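Local coordinates for protein group 3 allergen SMIPP-S YvT004A06 (PDB 3H7T) that has the chymotrypsin-like fold of the trypsin family but, as an inactivated scabies mite paralogue, is probably not a working protease, at residues Asp167-Gly173 with Pro211-Arg216; Asp117-Ser123 with Met140-Val146. All blocks are in the same frame, centred on the assembly; numbering follows the deposited sequence.

Contact 1 of 2, residues Asp167-Gly173 with Pro211-Arg216; sequences DGVFCAG and PSVFLR. With ZN (zinc ion), chain C.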
# COMPACT_ATOMS: atom_id res chain seq x y z
N ASP A 167 -4.80 5.14 15.59
CA ASP A 167 -3.71 4.21 15.93
C ASP A 167 -3.40 3.19 14.84
O ASP A 167 -2.29 2.63 14.80
CB ASP A 167 -3.98 3.49 17.25
CG ASP A 167 -4.05 4.43 18.45
OD1 ASP A 167 -3.43 5.52 18.44
OD2 ASP A 167 -4.73 4.05 19.42
N GLY A 168 -4.37 2.93 13.96
CA GLY A 168 -4.19 1.94 12.90
C GLY A 168 -3.48 2.47 11.66
O GLY A 168 -3.34 1.76 10.65
N VAL A 169 -3.05 3.73 11.71
CA VAL A 169 -2.15 4.29 10.70
C VAL A 169 -0.92 4.92 11.32
O VAL A 169 -0.92 5.26 12.50
CB VAL A 169 -2.85 5.34 9.75
CG1 VAL A 169 -3.98 4.68 8.95
CG2 VAL A 169 -3.35 6.57 10.51
N PHE A 170 0.12 5.07 10.51
CA PHE A 170 1.24 5.95 10.84
C PHE A 170 1.44 6.94 9.71
O PHE A 170 0.96 6.73 8.59
CB PHE A 170 2.52 5.16 11.16
CG PHE A 170 3.14 4.46 9.98
CD1 PHE A 170 4.04 5.13 9.14
CD2 PHE A 170 2.86 3.12 9.73
CE1 PHE A 170 4.63 4.47 8.05
CE2 PHE A 170 3.44 2.45 8.64
CZ PHE A 170 4.34 3.12 7.81
N CYS A 171 2.14 8.03 10.01
CA CYS A 171 2.36 9.10 9.03
C CYS A 171 3.81 9.11 8.63
O CYS A 171 4.69 8.86 9.46
CB CYS A 171 1.98 10.46 9.63
SG CYS A 171 0.23 10.65 10.06
N ALA A 172 4.07 9.40 7.36
CA ALA A 172 5.42 9.51 6.85
C ALA A 172 5.48 10.42 5.64
O ALA A 172 4.49 10.59 4.92
CB ALA A 172 5.99 8.12 6.53
N GLY A 173 6.66 11.01 5.44
CA GLY A 173 6.88 11.97 4.37
C GLY A 173 6.34 13.34 4.75
O GLY A 173 6.27 13.70 5.93
N PRO A 211 1.94 15.12 5.82
CA PRO A 211 2.51 13.78 5.69
C PRO A 211 1.52 12.82 5.04
O PRO A 211 0.31 12.97 5.21
CB PRO A 211 2.75 13.36 7.14
CG PRO A 211 2.88 14.61 7.90
CD PRO A 211 1.96 15.59 7.22
N SER A 212 2.03 11.83 4.32
CA SER A 212 1.18 10.79 3.76
C SER A 212 0.76 9.77 4.83
O SER A 212 1.41 9.64 5.86
CB SER A 212 1.89 10.09 2.59
OG SER A 212 2.14 11.02 1.55
N VAL A 213 -0.30 9.03 4.55
CA VAL A 213 -0.88 8.11 5.53
C VAL A 213 -0.73 6.65 5.10
O VAL A 213 -0.99 6.29 3.95
CB VAL A 213 -2.37 8.49 5.81
CG1 VAL A 213 -3.08 7.45 6.69
CG2 VAL A 213 -2.43 9.88 6.45
N PHE A 214 -0.32 5.82 6.06
CA PHE A 214 -0.02 4.43 5.81
C PHE A 214 -0.72 3.57 6.84
O PHE A 214 -0.59 3.82 8.04
CB PHE A 214 1.49 4.18 5.94
CG PHE A 214 2.33 4.86 4.89
CD1 PHE A 214 2.75 4.15 3.76
CD2 PHE A 214 2.73 6.19 5.03
CE1 PHE A 214 3.52 4.76 2.78
CE2 PHE A 214 3.51 6.81 4.05
CZ PHE A 214 3.90 6.09 2.92
N LEU A 215 -1.43 2.54 6.38
CA LEU A 215 -1.97 1.56 7.31
C LEU A 215 -0.83 0.97 8.13
O LEU A 215 0.20 0.56 7.60
CB LEU A 215 -2.72 0.45 6.58
CG LEU A 215 -3.40 -0.54 7.51
CD1 LEU A 215 -4.91 -0.35 7.44
CD2 LEU A 215 -3.00 -1.97 7.17
N ARG A 216 -1.01 0.95 9.45
CA ARG A 216 -0.04 0.33 10.34
C ARG A 216 -0.33 -1.17 10.34
O ARG A 216 -1.27 -1.63 11.00
CB ARG A 216 -0.16 0.90 11.76
CG ARG A 216 1.11 0.73 12.60
CD ARG A 216 0.87 0.16 13.99
NE ARG A 216 0.07 1.00 14.85
CZ ARG A 216 0.09 0.96 16.18
NH1 ARG A 216 -0.71 1.77 16.85
NH2 ARG A 216 0.89 0.14 16.86
ZN ZN C . -4.26 6.93 19.55
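Val169-Ala172 and Ser212-Leu215 pair residue for residue as antiparallel strands of the C-terminal beta-barrel of the chymotrypsin fold. Phe170 with Phe214 and Ala172 with Ser212 are the hydrogen-bonded pairs; Phe170 N reaches Phe214 O at 2.9 Å and Ser212 N reaches Ala172 O at 2.8 Å. On one face of the sheet lie Phe170, Phe214 and Ala172. The Phe170 ring, its CG set between the backbone N and carbonyl carbon (chi1 69°), leans over the neighbouring strand, where Phe214 CB sits above one face near the rim, with CZ of Phe170 3.6 Å from that CB. The two phenyl planes are almost parallel (8°) but slid so far apart, with centroids 5.3 Å from each other, that they barely overlap. On the same face, CE2 of Phe214 touches CB of Ala172 at 3.7 Å. The other face carries Cys171 and Val213. Cys171 CB rests on Pro211 CB, and its SG forms the disulfide with Cys152, tying this strand to helix 149-157. Val213 CG1 meets CG1 of Val169 at 3.7 Å. Where the pairing ends, Arg216 N donates to Gly168 O, and the bent arginine side chain turns back toward the loop residues Asp167 and Gly168 that lead into strand 169-172. Its NE and NH1 approach side-on, with Asp167 O close to the guanidinium plane, so one carbonyl oxygen takes two bonds and fixes the rotation of the group. The carboxylate of the same Asp167 binds a zinc ion through OD1, at 2.0 Å.

Contact 2 of 2, residues Asp117-Ser123 with Met140-Val146; sequences DTSVLVS and MEANFTV
Phe144 crosses to Val120 and Val122 on the buried face of an antiparallel strand pair in the C-terminal barrel of this trypsin-like fold. Its CB lies 3.8 Å from CG2 of Val120. With CG anti to the carbonyl carbon (chi1 -78°), the ring is carried along the sheet to Val122: CG comes within 4.0 Å of Val122 CG2, CD2 approaches that methyl at 3.5 Å, and CE2 lies 3.7 Å from Val122 CB. Val122 and Phe144 cross at about a right angle, the valine branch meeting the ring obliquely. Val120 CG1 also touches CG2 of Val146. The backbones are held by six hydrogen bonds, two for each of the hydrogen-bonded pairs Val120 with Phe144 and Val122 with Ala142, and two at the end where Asp117 N donates to Val146 O and Val146 N to Thr118 O. Water also bridges that end, donating both to Asp117 OD1 and to Val146 O. The other face is mostly polar, though Leu121 lies on it, with Leu121 CD1 3.8 Å from Asn143 OD1; Asn143 ND2 lies against Ser119 CB at 3.3 Å, and a second water joins Ser119 OG to Thr145 OG1, which also bonds to Asp177. On this face Glu141 forms a salt bridge with Lys5 through OE1, and its OE2 is hydrogen-bonded to Ser7. In the sheet, strand 119-124 has strand 189-192 along its other edge, while strand 140-147 adjoins strands 5-6 and 169-172; from strand 212-216, Phe214 meets the Phe144 ring edge-to-face.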
# COMPACT_ATOMS: atom_id res chain seq x y z
N ASP A 117 11.09 9.83 12.97
CA ASP A 117 12.46 10.09 12.50
C ASP A 117 13.17 8.87 11.89
O ASP A 117 14.26 9.01 11.33
CB ASP A 117 13.31 10.77 13.58
CG ASP A 117 12.80 12.16 13.93
OD1 ASP A 117 12.12 12.79 13.09
OD2 ASP A 117 13.09 12.63 15.05
N THR A 118 12.57 7.69 11.98
CA THR A 118 13.08 6.56 11.19
C THR A 118 12.47 6.65 9.79
O THR A 118 11.57 7.48 9.55
CB THR A 118 12.80 5.19 11.84
OG1 THR A 118 11.41 4.87 11.76
CG2 THR A 118 13.26 5.18 13.30
N SER A 119 12.96 5.81 8.88
CA SER A 119 12.53 5.81 7.49
C SER A 119 11.91 4.48 7.06
O SER A 119 12.35 3.41 7.49
CB SER A 119 13.70 6.11 6.56
OG SER A 119 14.09 7.47 6.65
N VAL A 120 10.88 4.58 6.22
CA VAL A 120 10.28 3.41 5.58
C VAL A 120 10.52 3.50 4.09
O VAL A 120 10.43 4.58 3.48
CB VAL A 120 8.74 3.26 5.88
CG1 VAL A 120 8.49 3.04 7.38
CG2 VAL A 120 7.95 4.47 5.37
N LEU A 121 10.84 2.35 3.50
CA LEU A 121 11.05 2.26 2.06
C LEU A 121 9.71 1.99 1.38
O LEU A 121 9.06 0.97 1.64
CB LEU A 121 12.05 1.13 1.75
CG LEU A 121 12.25 0.81 0.26
CD1 LEU A 121 12.89 2.01 -0.46
CD2 LEU A 121 13.09 -0.45 0.08
N VAL A 122 9.31 2.89 0.50
CA VAL A 122 8.02 2.83 -0.19
C VAL A 122 8.27 2.76 -1.69
O VAL A 122 9.18 3.40 -2.20
CB VAL A 122 7.16 4.09 0.14
CG1 VAL A 122 5.81 4.09 -0.62
CG2 VAL A 122 6.94 4.23 1.65
N SER A 123 7.44 2.00 -2.40
CA SER A 123 7.66 1.77 -3.82
C SER A 123 6.33 1.55 -4.52
O SER A 123 5.45 0.85 -4.01
CB SER A 123 8.60 0.58 -4.03
OG SER A 123 8.09 -0.58 -3.41
N MET A 140 8.81 3.45 -8.98
CA MET A 140 9.56 4.48 -8.26
C MET A 140 9.74 4.06 -6.81
O MET A 140 8.93 3.29 -6.29
CB MET A 140 8.83 5.82 -8.30
CG MET A 140 8.44 6.31 -9.72
SD MET A 140 9.88 6.67 -10.75
CE MET A 140 10.37 8.27 -10.12
N GLU A 141 10.77 4.59 -6.15
CA GLU A 141 10.98 4.33 -4.73
C GLU A 141 11.34 5.61 -3.99
O GLU A 141 11.89 6.53 -4.57
CB GLU A 141 12.08 3.28 -4.51
CG GLU A 141 13.46 3.76 -4.96
CD GLU A 141 14.60 2.86 -4.55
OE1 GLU A 141 15.62 3.39 -4.06
OE2 GLU A 141 14.50 1.62 -4.71
N ALA A 142 11.02 5.65 -2.70
CA ALA A 142 11.52 6.70 -1.82
C ALA A 142 11.57 6.23 -0.37
O ALA A 142 10.81 5.34 0.04
CB ALA A 142 10.68 7.96 -1.94
N ASN A 143 12.47 6.83 0.39
CA ASN A 143 12.43 6.72 1.83
C ASN A 143 11.58 7.85 2.41
O ASN A 143 11.87 9.03 2.20
CB ASN A 143 13.84 6.68 2.43
CG ASN A 143 14.41 5.25 2.48
OD1 ASN A 143 14.77 4.68 1.45
ND2 ASN A 143 14.46 4.66 3.67
N PHE A 144 10.51 7.46 3.10
CA PHE A 144 9.62 8.40 3.78
C PHE A 144 10.00 8.44 5.25
O PHE A 144 10.01 7.40 5.92
CB PHE A 144 8.17 7.89 3.70
CG PHE A 144 7.48 8.13 2.38
CD1 PHE A 144 6.32 8.91 2.33
CD2 PHE A 144 7.94 7.54 1.20
CE1 PHE A 144 5.64 9.12 1.13
CE2 PHE A 144 7.27 7.74 -0.02
CZ PHE A 144 6.12 8.54 -0.06
N THR A 145 10.28 9.64 5.76
CA THR A 145 10.57 9.83 7.18
C THR A 145 9.29 9.80 8.00
O THR A 145 8.35 10.55 7.74
CB THR A 145 11.33 11.14 7.47
OG1 THR A 145 12.41 11.27 6.55
CG2 THR A 145 11.88 11.15 8.90
N VAL A 146 9.27 8.92 9.00
CA VAL A 146 8.11 8.73 9.86
C VAL A 146 7.88 9.96 10.76
O VAL A 146 8.80 10.45 11.42
CB VAL A 146 8.22 7.39 10.68
CG1 VAL A 146 7.12 7.29 11.73
CG2 VAL A 146 8.16 6.17 9.72
O HOH W 1 9.65 13.23 11.97
O HOH W 2 13.98 2.02 5.23
O HOH W 3 13.51 9.06 4.85

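Both contacts are antiparallel pairs of one sheet, joined because strands 140-147 and 169-172 are neighbours in it. Gly173 N lies 2.9 Å from Thr145 O, probably as a hydrogen bond, and Ala172 CB packs on Phe144 CB. Phe214 CE1 also reaches Val122 CG2, at 3.6 Å, so the aromatic face of contact 1 and the valine-lined face of contact 2 share one apolar core. Contact 1 is the more deeply buried: it has apolar groups on both faces, with a disulfide, and becomes polar at the zinc-bound, arginine-held end. Contact 2 is only partly buried; its second face is largely polar and partly bridged by water, and lies away from the metal sites.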